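Local coordinates for protein LP04448p (Drosophila melanogaster, PDB 2QK2) that probably binds tubulin through this HEAT-repeat TOG domain and helps the XMAP215-family protein Mini spindles track and regulate microtubule plus ends, at residues S148-T153 against L185-P190. Numbering follows the deposited sequence.
Sequences SVKSET and LNEPDP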
# COMPACT_ATOMS: atom_id res chain seq x y z
N SER A 148 -12.34 4.14 -8.64
CA SER A 148 -11.37 3.07 -8.42
C SER A 148 -10.35 3.43 -7.35
O SER A 148 -9.97 2.58 -6.54
CB SER A 148 -10.65 2.74 -9.73
OG SER A 148 -11.52 2.09 -10.63
N VAL A 149 -9.91 4.68 -7.35
CA VAL A 149 -8.94 5.14 -6.36
C VAL A 149 -9.59 5.16 -4.98
O VAL A 149 -8.99 4.68 -4.01
CB VAL A 149 -8.41 6.56 -6.70
CG1 VAL A 149 -7.58 7.11 -5.54
CG2 VAL A 149 -7.57 6.50 -7.98
N LYS A 150 -10.80 5.69 -4.89
CA LYS A 150 -11.50 5.74 -3.60
C LYS A 150 -11.64 4.35 -3.01
O LYS A 150 -11.37 4.13 -1.83
CB LYS A 150 -12.91 6.33 -3.76
CG LYS A 150 -12.99 7.79 -4.16
CD LYS A 150 -14.38 8.32 -3.80
CE LYS A 150 -14.67 9.67 -4.41
NZ LYS A 150 -15.00 9.51 -5.85
N SER A 151 -12.07 3.40 -3.84
CA SER A 151 -12.26 2.04 -3.39
C SER A 151 -10.97 1.39 -2.91
O SER A 151 -10.90 0.85 -1.81
CB SER A 151 -12.87 1.19 -4.51
OG SER A 151 -12.96 -0.17 -4.11
N GLU A 152 -9.93 1.44 -3.75
CA GLU A 152 -8.65 0.83 -3.39
C GLU A 152 -8.01 1.53 -2.20
O GLU A 152 -7.28 0.90 -1.43
CB GLU A 152 -7.69 0.85 -4.58
CG GLU A 152 -8.07 -0.12 -5.72
CD GLU A 152 -8.05 -1.58 -5.31
OE1 GLU A 152 -7.15 -1.99 -4.53
OE2 GLU A 152 -8.93 -2.35 -5.78
N THR A 153 -8.30 2.81 -2.02
CA THR A 153 -7.75 3.53 -0.88
C THR A 153 -8.42 2.99 0.38
O THR A 153 -7.76 2.72 1.38
CB THR A 153 -8.00 5.06 -0.98
OG1 THR A 153 -7.34 5.58 -2.14
CG2 THR A 153 -7.45 5.76 0.26
N LEU A 185 -18.57 6.02 2.14
CA LEU A 185 -19.55 4.97 2.39
C LEU A 185 -20.90 5.41 1.80
O LEU A 185 -21.68 4.58 1.33
CB LEU A 185 -19.72 4.73 3.89
CG LEU A 185 -20.82 3.76 4.32
CD1 LEU A 185 -20.47 2.34 3.91
CD2 LEU A 185 -21.00 3.85 5.83
N ASN A 186 -21.15 6.71 1.84
CA ASN A 186 -22.40 7.25 1.32
C ASN A 186 -22.31 7.64 -0.15
O ASN A 186 -23.21 8.28 -0.68
CB ASN A 186 -22.83 8.46 2.16
CG ASN A 186 -23.11 8.09 3.61
OD1 ASN A 186 -23.70 7.05 3.89
ND2 ASN A 186 -22.69 8.94 4.53
N GLU A 187 -21.21 7.26 -0.80
CA GLU A 187 -21.03 7.55 -2.22
C GLU A 187 -22.01 6.67 -2.98
O GLU A 187 -22.42 5.62 -2.50
CB GLU A 187 -19.60 7.20 -2.65
CG GLU A 187 -18.90 8.29 -3.46
CD GLU A 187 -18.51 9.49 -2.61
OE1 GLU A 187 -19.40 10.06 -1.95
OE2 GLU A 187 -17.32 9.86 -2.61
N PRO A 188 -22.41 7.10 -4.19
CA PRO A 188 -23.35 6.31 -4.99
C PRO A 188 -22.76 5.02 -5.55
O PRO A 188 -23.48 4.07 -5.82
CB PRO A 188 -23.75 7.27 -6.11
CG PRO A 188 -23.51 8.63 -5.50
CD PRO A 188 -22.21 8.43 -4.78
N ASP A 189 -21.44 5.00 -5.71
CA ASP A 189 -20.77 3.82 -6.26
C ASP A 189 -20.78 2.63 -5.30
O ASP A 189 -20.28 2.70 -4.18
CB ASP A 189 -19.33 4.18 -6.64
CG ASP A 189 -18.62 3.06 -7.36
OD1 ASP A 189 -18.30 2.04 -6.71
OD2 ASP A 189 -18.40 3.20 -8.58
N PRO A 190 -21.35 1.50 -5.75
CA PRO A 190 -21.46 0.26 -4.96
C PRO A 190 -20.14 -0.29 -4.44
O PRO A 190 -20.04 -0.70 -3.28
CB PRO A 190 -22.13 -0.71 -5.94
CG PRO A 190 -22.91 0.18 -6.84
CD PRO A 190 -21.94 1.31 -7.08
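One residue before Lys150, which reaches across to Glu187, the carbonyl oxygen Val149 O is gripped twice by Thr153. Thr153 OG1 donates to Val149 O at 2.7 Å, and Thr153 N donates to it at 2.8 Å. The two donors come from opposite faces of the carbonyl plane. The hydroxyl lies above that plane, with a C=O...OG1 angle of 136°. This is a helical i to i+4 pair doubled by a threonine side chain. It lies near the start of helix 147-161, in the HEAT-repeat solenoid of the TOG domain. The partner segment is the turn between helices 171-185 and 190-207. In related TOG domains, turns along one edge of the solenoid face tubulin, and this turn is probably one of them.

The contact itself is small and superficial, a single pair of long side chains. They cross at about a right angle. Glu187 bends at chi2 (72°) and presents OE2 to the aliphatic end of Lys150. OE2 is 3.2 Å from Lys150 CE and 3.5 Å from Lys150 CD. Lys150 runs nearly extended as far as CE, then folds at chi4 (77°). This leaves Lys150 NZ at 4.0 Å from Glu187 OE2, too far for a salt bridge. The opposite charges should still attract, probably weakly if solvent screens them.

Helix 190-207, which follows the turn, also packs against helix 147-161: Ser151 OG hydrogen-bonds Ser195 OG, and Lys150 touches Val192. Glu152 points elsewhere and makes a salt bridge to Arg119 through OE2. The turn ends at Asp189, the N-cap of helix 190-207, where Asp189 OD1 accepts a hydrogen bond from Val192 N.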